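Side-chain contacts in putative flavoprotein (Bacteroides eggerthii, PDB 4ICI), which binds flavin mononucleotide and, as a flavodoxin-like protein, probably takes part in electron transfer or another redox reaction: residues T24-R29 / F123-G128; A19-T24 / P96-L101; D41-A46 / N107-G112. All blocks are in the same frame, centred on the assembly; numbering follows the deposited sequence. Where two conformers were deposited one is given.

Contact 1: T24-R29 / F123-G128; sequences TGTTAR and FATSGG. With FMN (flavin mononucleotide), chain B.
Thr125 and Thr27 meet hydroxyl to hydroxyl, Thr125 OG1 and Thr27 OG1 hydrogen-bonded at 2.8 Å, where the end of strand 119-125 faces the first turn of helix 26-38. CB of Thr125 stands 3.5 Å from O4' of the flavin mononucleotide. From there OG1 sits between the backbone N and the carbonyl carbon (chi1 70°), a position from which it serves cofactor and helix together: Thr125 OG1 is also hydrogen-bonded to FMN O4' at 2.7 Å. The other branch, CG2, lies beside the helix backbone, with Thr125 CG2 3.8 Å from Thr27 CA. Thr27 carries the network on to the phosphate, its OG1 donating to FMN O2P over 2.8 Å while its backbone N grips the same oxygen. Thr26 binds FMN O1P through both N and OG1, and its methyl packs nearby, Thr26 CG2 3.7 Å from Thr125 OG1. Past the strand, Ser126 OG accepts from Gly128 N in an ST turn, and Gly127 N donates to FMN N1 at 3.0 Å. A phosphate held by threonine hydroxyls and backbone amides at the start of the helix after the first strand marks the phosphate-binding loop of the flavodoxin fold.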
loop_
_atom_site.group_PDB
_atom_site.type_symbol
_atom_site.label_atom_id
_atom_site.label_comp_id
_atom_site.label_asym_id
_atom_site.label_seq_id
_atom_site.Cartn_x
_atom_site.Cartn_y
_atom_site.Cartn_z
ATOM N N THR A 24 1.636 1.565 -12.609
ATOM C CA THR A 24 0.899 1.849 -13.843
ATOM C C THR A 24 -0.499 2.450 -13.673
ATOM O O THR A 24 -1.316 2.406 -14.617
ATOM C CB THR A 24 0.813 0.619 -14.771
ATOM O OG1 THR A 24 0.355 -0.530 -14.070
ATOM C CG2 THR A 24 2.188 0.333 -15.440
ATOM N N GLY A 25 -0.779 3.023 -12.509
ATOM C CA GLY A 25 -1.993 3.799 -12.323
ATOM C C GLY A 25 -3.179 3.082 -11.701
ATOM O O GLY A 25 -4.109 3.732 -11.245
ATOM N N THR A 26 -3.181 1.743 -11.728
ATOM C CA THR A 26 -4.358 0.977 -11.295
ATOM C C THR A 26 -4.624 1.193 -9.798
ATOM O O THR A 26 -5.744 1.450 -9.373
ATOM C CB THR A 26 -4.198 -0.527 -11.573
ATOM O OG1 THR A 26 -3.731 -0.728 -12.908
ATOM C CG2 THR A 26 -5.512 -1.284 -11.375
ATOM N N THR A 27 -3.571 1.080 -9.003
ATOM C CA THR A 27 -3.689 1.294 -7.567
ATOM C C THR A 27 -3.958 2.750 -7.250
ATOM O O THR A 27 -4.663 3.049 -6.274
ATOM C CB THR A 27 -2.434 0.784 -6.834
ATOM O OG1 THR A 27 -2.165 -0.543 -7.301
ATOM C CG2 THR A 27 -2.642 0.745 -5.327
ATOM N N ALA A 28 -3.415 3.671 -8.040
ATOM C CA ALA A 28 -3.721 5.090 -7.836
ATOM C C ALA A 28 -5.236 5.340 -7.956
ATOM O O ALA A 28 -5.820 6.120 -7.199
ATOM C CB ALA A 28 -2.950 5.954 -8.830
ATOM N N ARG A 29 -5.866 4.691 -8.938
ATOM C CA ARG A 29 -7.299 4.881 -9.126
ATOM C C ARG A 29 -8.085 4.310 -7.955
ATOM O O ARG A 29 -9.047 4.945 -7.482
ATOM C CB ARG A 29 -7.741 4.278 -10.459
ATOM C CG ARG A 29 -7.248 5.090 -11.670
ATOM C CD ARG A 29 -7.853 4.672 -13.033
ATOM N NE ARG A 29 -7.773 3.234 -13.334
ATOM C CZ ARG A 29 -6.739 2.604 -13.903
ATOM N NH1 ARG A 29 -5.622 3.255 -14.245
ATOM N NH2 ARG A 29 -6.822 1.286 -14.124
ATOM N N PHE A 123 -4.391 -2.145 1.327
ATOM C CA PHE A 123 -5.286 -2.397 0.213
ATOM C C PHE A 123 -4.468 -2.632 -1.025
ATOM O O PHE A 123 -3.284 -2.288 -1.070
ATOM C CB PHE A 123 -6.321 -1.262 0.041
ATOM C CG PHE A 123 -5.759 0.064 -0.428
ATOM C CD1 PHE A 123 -5.225 0.961 0.472
ATOM C CD2 PHE A 123 -5.844 0.434 -1.758
ATOM C CE1 PHE A 123 -4.742 2.204 0.063
ATOM C CE2 PHE A 123 -5.400 1.673 -2.171
ATOM C CZ PHE A 123 -4.853 2.553 -1.253
ATOM N N ALA A 124 -5.080 -3.205 -2.059
ATOM C CA ALA A 124 -4.295 -3.601 -3.222
ATOM C C ALA A 124 -5.115 -3.676 -4.474
ATOM O O ALA A 124 -6.350 -3.727 -4.422
ATOM C CB ALA A 124 -3.595 -4.966 -2.958
ATOM N N THR A 125 -4.407 -3.665 -5.593
ATOM C CA THR A 125 -4.944 -4.131 -6.864
ATOM C C THR A 125 -4.069 -5.260 -7.384
ATOM O O THR A 125 -2.926 -5.421 -6.955
ATOM C CB THR A 125 -5.089 -3.002 -7.917
ATOM O OG1 THR A 125 -3.820 -2.552 -8.372
ATOM C CG2 THR A 125 -5.928 -1.825 -7.390
ATOM N N SER A 126 -4.611 -6.082 -8.290
ATOM C CA SER A 126 -3.895 -7.265 -8.778
ATOM C C SER A 126 -4.492 -7.731 -10.079
ATOM O O SER A 126 -5.582 -7.283 -10.491
ATOM C CB SER A 126 -3.971 -8.415 -7.787
ATOM O OG SER A 126 -5.252 -9.030 -7.822
ATOM N N GLY A 127 -3.778 -8.677 -10.665
ATOM C CA GLY A 127 -4.259 -9.411 -11.827
ATOM C C GLY A 127 -5.078 -10.637 -11.495
ATOM O O GLY A 127 -5.326 -11.461 -12.393
ATOM N N GLY A 128 -5.506 -10.765 -10.242
ATOM C CA GLY A 128 -6.251 -11.944 -9.796
ATOM C C GLY A 128 -5.919 -12.427 -8.395
ATOM O O GLY A 128 -6.790 -12.985 -7.688
HETATM N N1 FMN B . -1.000 -9.844 -10.219
HETATM C C2 FMN B . -1.449 -10.912 -9.482
HETATM O O2 FMN B . -2.650 -11.172 -9.480
HETATM N N3 FMN B . -0.543 -11.683 -8.766
HETATM C C4 FMN B . 0.822 -11.453 -8.788
HETATM O O4 FMN B . 1.530 -12.175 -8.062
HETATM C C4A FMN B . 1.285 -10.383 -9.572
HETATM N N5 FMN B . 2.668 -10.112 -9.661
HETATM C C5A FMN B . 3.070 -9.008 -10.424
HETATM C C6 FMN B . 4.433 -8.693 -10.500
HETATM C C7 FMN B . 4.862 -7.611 -11.226
HETATM C C7M FMN B . 6.319 -7.257 -11.258
HETATM C C8 FMN B . 3.955 -6.801 -11.888
HETATM C C8M FMN B . 4.436 -5.622 -12.702
HETATM C C9 FMN B . 2.603 -7.111 -11.828
HETATM C C9A FMN B . 2.134 -8.208 -11.078
HETATM N N10 FMN B . 0.768 -8.518 -11.001
HETATM C C10 FMN B . 0.351 -9.591 -10.251
HETATM C "C1'" FMN B . -0.244 -7.629 -11.676
HETATM C "C2'" FMN B . -0.468 -6.367 -10.794
HETATM O "O2'" FMN B . -0.741 -6.651 -9.443
HETATM C "C3'" FMN B . -1.681 -5.547 -11.277
HETATM O "O3'" FMN B . -1.611 -5.349 -12.725
HETATM C "C4'" FMN B . -1.875 -4.204 -10.512
HETATM O "O4'" FMN B . -3.202 -3.795 -10.739
HETATM C "C5'" FMN B . -0.912 -3.104 -11.100
HETATM O "O5'" FMN B . -1.161 -1.952 -10.336
HETATM P P FMN B . -0.547 -0.520 -10.701
HETATM O O1P FMN B . -1.163 -0.163 -12.064
HETATM O O2P FMN B . -0.837 0.398 -9.612
HETATM O O3P FMN B . 0.977 -0.615 -10.820
#

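Contact 2: A19-T24 / P96-L101. With FMN (flavin mononucleotide), chain B; EDO (1,2-ethanediol), chain E; EDO (1,2-ethanediol), chain G.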
loop_
_atom_site.group_PDB
_atom_site.type_symbol
_atom_site.label_atom_id
_atom_site.label_comp_id
_atom_site.label_asym_id
_atom_site.label_seq_id
_atom_site.Cartn_x
_atom_site.Cartn_y
_atom_site.Cartn_z
ATOM N N ALA A 19 -2.036 6.286 1.795
ATOM C CA ALA A 19 -0.715 6.195 1.177
ATOM C C ALA A 19 -0.748 5.071 0.157
ATOM O O ALA A 19 -1.363 4.030 0.400
ATOM C CB ALA A 19 0.374 5.939 2.260
ATOM N N TYR A 20 -0.092 5.265 -0.985
ATOM C CA TYR A 20 -0.111 4.231 -1.993
ATOM C C TYR A 20 1.064 4.307 -2.927
ATOM O O TYR A 20 1.553 5.411 -3.225
ATOM C CB TYR A 20 -1.434 4.255 -2.800
ATOM C CG TYR A 20 -1.537 5.471 -3.674
ATOM C CD1 TYR A 20 -1.965 6.702 -3.171
ATOM C CD2 TYR A 20 -1.105 5.421 -4.984
ATOM C CE1 TYR A 20 -2.019 7.828 -3.985
ATOM C CE2 TYR A 20 -1.143 6.526 -5.781
ATOM C CZ TYR A 20 -1.603 7.732 -5.281
ATOM O OH TYR A 20 -1.641 8.854 -6.099
ATOM N N PHE A 21 1.469 3.137 -3.396
ATOM C CA PHE A 21 2.393 3.009 -4.513
ATOM C C PHE A 21 1.607 2.484 -5.716
ATOM O O PHE A 21 0.781 1.571 -5.603
ATOM C CB PHE A 21 3.504 2.019 -4.139
ATOM C CG PHE A 21 4.385 1.600 -5.299
ATOM C CD1 PHE A 21 5.120 2.527 -6.005
ATOM C CD2 PHE A 21 4.472 0.283 -5.658
ATOM C CE1 PHE A 21 5.895 2.140 -7.061
ATOM C CE2 PHE A 21 5.256 -0.108 -6.709
ATOM C CZ PHE A 21 5.971 0.838 -7.421
ATOM N N SER A 22 1.867 3.084 -6.874
ATOM C CA SER A 22 1.268 2.647 -8.116
ATOM C C SER A 22 2.293 2.799 -9.223
ATOM O O SER A 22 2.831 3.895 -9.429
ATOM C CB SER A 22 0.040 3.478 -8.421
ATOM O OG SER A 22 -0.631 3.012 -9.589
ATOM N N ALA A 23 2.567 1.718 -9.932
ATOM C CA ALA A 23 3.507 1.764 -11.051
ATOM C C ALA A 23 2.850 2.083 -12.382
ATOM O O ALA A 23 3.464 2.783 -13.218
ATOM C CB ALA A 23 4.291 0.444 -11.143
ATOM N N THR A 24 1.636 1.565 -12.609
ATOM C CA THR A 24 0.899 1.849 -13.843
ATOM C C THR A 24 -0.499 2.450 -13.673
ATOM O O THR A 24 -1.316 2.406 -14.617
ATOM C CB THR A 24 0.813 0.619 -14.771
ATOM O OG1 THR A 24 0.355 -0.530 -14.070
ATOM C CG2 THR A 24 2.188 0.333 -15.440
ATOM N N PRO A 96 0.137 -2.435 -5.735
ATOM C CA PRO A 96 -0.108 -3.562 -6.617
ATOM C C PRO A 96 0.492 -4.826 -6.006
ATOM O O PRO A 96 1.540 -4.758 -5.354
ATOM C CB PRO A 96 0.660 -3.186 -7.872
ATOM C CG PRO A 96 1.820 -2.356 -7.373
ATOM C CD PRO A 96 1.259 -1.602 -6.190
ATOM N N ILE A 97 -0.140 -5.966 -6.197
ATOM C CA ILE A 97 0.431 -7.262 -5.791
ATOM C C ILE A 97 1.536 -7.636 -6.764
ATOM O O ILE A 97 1.288 -7.696 -7.955
ATOM C CB ILE A 97 -0.616 -8.396 -5.833
ATOM C CG1 ILE A 97 -1.782 -8.139 -4.867
ATOM C CG2 ILE A 97 0.044 -9.784 -5.568
ATOM C CD1 ILE A 97 -1.370 -7.884 -3.405
ATOM N N TRP A 98 2.755 -7.840 -6.276
ATOM C CA TRP A 98 3.893 -8.303 -7.064
ATOM C C TRP A 98 4.384 -9.629 -6.474
ATOM O O TRP A 98 4.822 -9.677 -5.332
ATOM C CB TRP A 98 5.041 -7.302 -7.047
ATOM C CG TRP A 98 4.871 -6.080 -7.865
ATOM C CD1 TRP A 98 3.755 -5.666 -8.559
ATOM C CD2 TRP A 98 5.834 -5.028 -8.014
ATOM N NE1 TRP A 98 3.994 -4.445 -9.160
ATOM C CE2 TRP A 98 5.254 -4.037 -8.832
ATOM C CE3 TRP A 98 7.139 -4.835 -7.549
ATOM C CZ2 TRP A 98 5.926 -2.880 -9.207
ATOM C CZ3 TRP A 98 7.791 -3.679 -7.932
ATOM C CH2 TRP A 98 7.179 -2.712 -8.753
ATOM N N TRP A 99 4.264 -10.708 -7.261
ATOM C CA TRP A 99 4.645 -12.037 -6.797
ATOM C C TRP A 99 4.016 -12.368 -5.424
ATOM O O TRP A 99 4.663 -12.903 -4.526
ATOM C CB TRP A 99 6.169 -12.145 -6.759
ATOM C CG TRP A 99 6.797 -11.996 -8.109
ATOM C CD1 TRP A 99 7.311 -10.844 -8.681
ATOM C CD2 TRP A 99 6.919 -13.025 -9.109
ATOM N NE1 TRP A 99 7.748 -11.118 -9.953
ATOM C CE2 TRP A 99 7.527 -12.440 -10.236
ATOM C CE3 TRP A 99 6.585 -14.375 -9.148
ATOM C CZ2 TRP A 99 7.798 -13.160 -11.402
ATOM C CZ3 TRP A 99 6.858 -15.104 -10.311
ATOM C CH2 TRP A 99 7.460 -14.490 -11.421
ATOM N N ASP A 100 2.725 -12.063 -5.300
ATOM C CA ASP A 100 1.919 -12.330 -4.095
ATOM C C ASP A 100 2.385 -11.567 -2.852
ATOM O O ASP A 100 2.049 -11.959 -1.725
ATOM C CB ASP A 100 1.848 -13.850 -3.820
ATOM C CG ASP A 100 0.505 -14.308 -3.253
ATOM O OD1 ASP A 100 -0.480 -13.515 -3.198
ATOM O OD2 ASP A 100 0.493 -15.490 -2.828
ATOM N N LEU A 101 3.126 -10.480 -3.068
ATOM C CA LEU A 101 3.674 -9.673 -1.993
ATOM C C LEU A 101 3.443 -8.184 -2.241
ATOM O O LEU A 101 3.130 -7.766 -3.348
ATOM C CB LEU A 101 5.194 -9.906 -1.866
ATOM C CG LEU A 101 5.653 -11.295 -1.432
ATOM C CD1 LEU A 101 7.168 -11.435 -1.727
ATOM C CD2 LEU A 101 5.305 -11.561 0.042
HETATM N N1 FMN B . -1.000 -9.844 -10.219
HETATM C C2 FMN B . -1.449 -10.912 -9.482
HETATM O O2 FMN B . -2.650 -11.172 -9.480
HETATM N N3 FMN B . -0.543 -11.683 -8.766
HETATM C C4 FMN B . 0.822 -11.453 -8.788
HETATM O O4 FMN B . 1.530 -12.175 -8.062
HETATM C C4A FMN B . 1.285 -10.383 -9.572
HETATM N N5 FMN B . 2.668 -10.112 -9.661
HETATM C C5A FMN B . 3.070 -9.008 -10.424
HETATM C C6 FMN B . 4.433 -8.693 -10.500
HETATM C C7 FMN B . 4.862 -7.611 -11.226
HETATM C C7M FMN B . 6.319 -7.257 -11.258
HETATM C C8 FMN B . 3.955 -6.801 -11.888
HETATM C C8M FMN B . 4.436 -5.622 -12.702
HETATM C C9 FMN B . 2.603 -7.111 -11.828
HETATM C C9A FMN B . 2.134 -8.208 -11.078
HETATM N N10 FMN B . 0.768 -8.518 -11.001
HETATM C C10 FMN B . 0.351 -9.591 -10.251
HETATM C "C1'" FMN B . -0.244 -7.629 -11.676
HETATM C "C2'" FMN B . -0.468 -6.367 -10.794
HETATM O "O2'" FMN B . -0.741 -6.651 -9.443
HETATM C "C3'" FMN B . -1.681 -5.547 -11.277
HETATM O "O3'" FMN B . -1.611 -5.349 -12.725
HETATM C "C4'" FMN B . -1.875 -4.204 -10.512
HETATM O "O4'" FMN B . -3.202 -3.795 -10.739
HETATM C "C5'" FMN B . -0.912 -3.104 -11.100
HETATM O "O5'" FMN B . -1.161 -1.952 -10.336
HETATM P P FMN B . -0.547 -0.520 -10.701
HETATM O O1P FMN B . -1.163 -0.163 -12.064
HETATM O O2P FMN B . -0.837 0.398 -9.612
HETATM O O3P FMN B . 0.977 -0.615 -10.820
HETATM C C1 EDO E . 3.546 7.913 -7.186
HETATM O O1 EDO E . 4.597 7.609 -8.117
HETATM C C2 EDO E . 2.765 6.686 -6.679
HETATM O O2 EDO E . 3.534 5.514 -6.588
HETATM C C1 EDO G . -0.222 8.153 -8.621
HETATM O O1 EDO G . -0.362 9.477 -8.107
HETATM C C2 EDO G . -0.118 7.919 -10.141
HETATM O O2 EDO G . -1.313 8.109 -10.964
#
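Pro96, the last residue of strand 90-96, packs against Phe21 of the neighbouring segment 19-24. Its CD touches the backbone, 3.3 Å from Phe21 O, and meets the phenyl ring obliquely, Pro96 CD lying 3.8 Å from Phe21 CD2; Pro96 CB meanwhile touches FMN O5'. At Ile97 the backbone does the work: its carbonyl O accepts a hydrogen bond from the ribityl hydroxyl FMN O2' at 2.7 Å. Trp98 makes the main ring contact. Phe21 CG is anti to the backbone N (chi1 169°), which carries the phenyl ring toward the indole in an offset edge-to-face pair, the edge of Phe21 turned to the face of the Trp98 six-membered ring with centroids 5.6 Å apart and planes at 80°. The methyl of Ala23 arrives at the indole edge, Ala23 CB 4.2 Å from Trp98 CZ2. The indole also has the dimethylbenzene end of the flavin over a face, with Trp98 CD1 3.5 Å from FMN C7, and Tyr51 adds a further ring beside both Trp98 and Phe21. Trp99 then donates its backbone N to FMN N5, 2.9 Å long and fairly straight at 160°, and Asp100 N donates to FMN O4. Leu101 closes a type I' beta turn that began at Trp98, the two residues bonded to each other through both backbone N-H and C=O groups. From 19-24, Ser22 OG donates to FMN O2P at 2.6 Å, and Ala23 N and Thr24 N both reach FMN O3P. Segment 19-24 thus supplies part of the phosphate-binding loop and 96-101 is one of the loops holding the flavin ring, in the FMN site at the C-terminal ends of the parallel strands of the flavodoxin-like fold.

Contact 3: D41-A46 / N107-G112; sequences DLYPIA and NTFIEG. With EDO (1,2-ethanediol), chain E.
This is a buried, wholly apolar contact in which Tyr43 of the outermost strand 41-44, and Ile45 close by in the same segment, meet Phe109 of helix 104-112. The tyrosine and phenylalanine side chains run past one another with opposite headings. Phe109 comes to the rim of the tyrosine near its ring plane, with Tyr43 CE2 3.5 Å from Phe109 CE1, but the rings neither stack nor stand edge to face: their planes are inclined at 39° and the centroids lie 5.8 Å apart. Ile45 approaches differently, its terminal methyl set over a face of the phenyl ring as a CH-pi contact. Ile45 CD1 is 4.2 Å from the Phe109 centroid and 27° off the ring normal, nearest to the root of the ring, where Ile45 CD1 to Phe109 CG is 3.8 Å. Phe109 extends from the helix with CG anti to the backbone N (chi1 171°), which brings its ring to these two partners; the side chain also touches Ile93 of strand 90-96. The arrangement is that of the flavodoxin-like alpha/beta sandwich, a parallel sheet of strand order 2-1-3-4-5, here with a helix lying against one face. With a leucine in place of Phe109 the flat ring is gone, and the Ile45 methyl would probably be left without its CH-pi partner, with a gap opened beside the Tyr43 rim. The polar end of that tyrosine is satisfied elsewhere, Tyr43 OH being hydrogen-bonded to Ser80 O. On the backbone of the strand segment, Ile45 O accepts from a bound ethanediol, likely a crystallisation additive, at 2.7 Å from its O2.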
loop_
_atom_site.group_PDB
_atom_site.type_symbol
_atom_site.label_atom_id
_atom_site.label_comp_id
_atom_site.label_asym_id
_atom_site.label_seq_id
_atom_site.Cartn_x
_atom_site.Cartn_y
_atom_site.Cartn_z
ATOM N N ASP A 41 -6.757 12.311 3.043
ATOM C CA ASP A 41 -5.657 12.859 2.260
ATOM C C ASP A 41 -5.001 11.708 1.532
ATOM O O ASP A 41 -4.948 10.622 2.073
ATOM C CB ASP A 41 -4.622 13.493 3.200
ATOM C CG ASP A 41 -5.106 14.787 3.856
ATOM O OD1 ASP A 41 -6.056 15.411 3.344
ATOM O OD2 ASP A 41 -4.507 15.197 4.882
ATOM N N LEU A 42 -4.485 11.951 0.327
ATOM C CA LEU A 42 -3.708 10.955 -0.395
ATOM C C LEU A 42 -2.232 11.327 -0.415
ATOM O O LEU A 42 -1.900 12.506 -0.583
ATOM C CB LEU A 42 -4.193 10.777 -1.836
ATOM C CG LEU A 42 -5.139 9.603 -2.085
ATOM C CD1 LEU A 42 -6.390 9.817 -1.321
ATOM C CD2 LEU A 42 -5.428 9.433 -3.610
ATOM N N TYR A 43 -1.375 10.311 -0.257
ATOM C CA TYR A 43 0.066 10.444 -0.321
ATOM C C TYR A 43 0.593 9.405 -1.324
ATOM O O TYR A 43 0.688 8.211 -1.019
ATOM C CB TYR A 43 0.698 10.243 1.055
ATOM C CG TYR A 43 2.215 10.050 1.046
ATOM C CD1 TYR A 43 3.070 11.036 0.575
ATOM C CD2 TYR A 43 2.772 8.896 1.538
ATOM C CE1 TYR A 43 4.457 10.844 0.567
ATOM C CE2 TYR A 43 4.153 8.707 1.533
ATOM C CZ TYR A 43 4.970 9.673 1.048
ATOM O OH TYR A 43 6.351 9.456 1.074
ATOM N N PRO A 44 0.926 9.858 -2.551
ATOM C CA PRO A 44 1.589 8.977 -3.473
ATOM C C PRO A 44 3.026 8.694 -2.988
ATOM O O PRO A 44 3.820 9.617 -2.730
ATOM C CB PRO A 44 1.583 9.755 -4.786
ATOM C CG PRO A 44 0.531 10.860 -4.607
ATOM C CD PRO A 44 0.635 11.179 -3.143
ATOM N N ILE A 45 3.343 7.413 -2.864
ATOM C CA ILE A 45 4.685 6.959 -2.500
ATOM C C ILE A 45 5.475 6.927 -3.805
ATOM O O ILE A 45 5.312 5.989 -4.596
ATOM C CB ILE A 45 4.644 5.551 -1.855
ATOM C CG1 ILE A 45 3.785 5.547 -0.552
ATOM C CG2 ILE A 45 6.058 5.054 -1.596
ATOM C CD1 ILE A 45 3.422 4.139 -0.013
ATOM N N ALA A 46 6.272 7.976 -4.044
ATOM C CA ALA A 46 6.939 8.154 -5.318
ATOM C C ALA A 46 8.354 7.608 -5.253
ATOM O O ALA A 46 9.158 8.033 -4.420
ATOM C CB ALA A 46 6.991 9.636 -5.724
ATOM N N ASN A 107 7.845 -1.513 2.155
ATOM C CA ASN A 107 8.730 -1.646 3.306
ATOM C C ASN A 107 9.519 -0.343 3.544
ATOM O O ASN A 107 9.690 0.107 4.682
ATOM C CB ASN A 107 9.694 -2.824 3.144
ATOM C CG ASN A 107 8.981 -4.145 2.909
ATOM O OD1 ASN A 107 8.638 -4.491 1.767
ATOM N ND2 ASN A 107 8.743 -4.893 3.988
ATOM N N THR A 108 10.018 0.280 2.464
ATOM C CA THR A 108 10.711 1.566 2.634
ATOM C C THR A 108 9.787 2.597 3.299
ATOM O O THR A 108 10.198 3.298 4.239
ATOM C CB THR A 108 11.205 2.137 1.304
ATOM O OG1 THR A 108 11.875 1.091 0.594
ATOM C CG2 THR A 108 12.098 3.360 1.519
ATOM N N PHE A 109 8.533 2.643 2.858
ATOM C CA PHE A 109 7.569 3.550 3.435
ATOM C C PHE A 109 7.341 3.296 4.932
ATOM O O PHE A 109 7.438 4.226 5.771
ATOM C CB PHE A 109 6.220 3.466 2.701
ATOM C CG PHE A 109 5.135 4.226 3.403
ATOM C CD1 PHE A 109 5.131 5.610 3.409
ATOM C CD2 PHE A 109 4.100 3.542 4.074
ATOM C CE1 PHE A 109 4.146 6.311 4.089
ATOM C CE2 PHE A 109 3.142 4.261 4.753
ATOM C CZ PHE A 109 3.171 5.625 4.756
ATOM N N ILE A 110 7.051 2.042 5.271
ATOM C CA ILE A 110 6.723 1.685 6.659
ATOM C C ILE A 110 7.919 1.984 7.570
ATOM O O ILE A 110 7.746 2.501 8.670
ATOM C CB ILE A 110 6.285 0.224 6.764
ATOM C CG1 ILE A 110 4.912 0.036 6.113
ATOM C CG2 ILE A 110 6.256 -0.268 8.244
ATOM C CD1 ILE A 110 4.569 -1.410 5.844
ATOM N N GLU A 111 9.125 1.654 7.106
ATOM C CA GLU A 111 10.305 1.812 7.939
ATOM C C GLU A 111 10.767 3.267 8.090
ATOM O O GLU A 111 11.523 3.619 9.024
ATOM C CB GLU A 111 11.424 0.905 7.425
ATOM C CG GLU A 111 11.095 -0.543 7.612
ATOM C CD GLU A 111 12.082 -1.506 7.009
ATOM O OE1 GLU A 111 13.173 -1.058 6.547
ATOM O OE2 GLU A 111 11.757 -2.719 7.015
ATOM N N GLY A 112 10.297 4.131 7.210
ATOM C CA GLY A 112 10.687 5.526 7.219
ATOM C C GLY A 112 9.689 6.485 7.846
ATOM O O GLY A 112 9.962 7.683 7.941
HETATM C C1 EDO E . 3.546 7.913 -7.186
HETATM O O1 EDO E . 4.597 7.609 -8.117
HETATM C C2 EDO E . 2.765 6.686 -6.679
HETATM O O2 EDO E . 3.534 5.514 -6.588
#

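Overall arrangement
Contacts 1 and 2 form one flavin mononucleotide site: their centres are 7 Å apart, they share Thr24, and both bind the cofactor. They also join directly through a probable hydrogen bond from Ile97 N to Thr125 O at 2.9 Å. Contact 3 stands away from that site, its centre about 16 Å from that of contact 1 and about 12 Å from that of contact 2, with the Ile45 side chain about 11 Å from the cofactor. It is tied to contact 2 through the sheet, where strands 16-20 and 41-44 are neighbours and Ile45 N lies 2.7 Å from Tyr20 O. One ethanediol touches both, bonded to Ser22 N and Ile45 O.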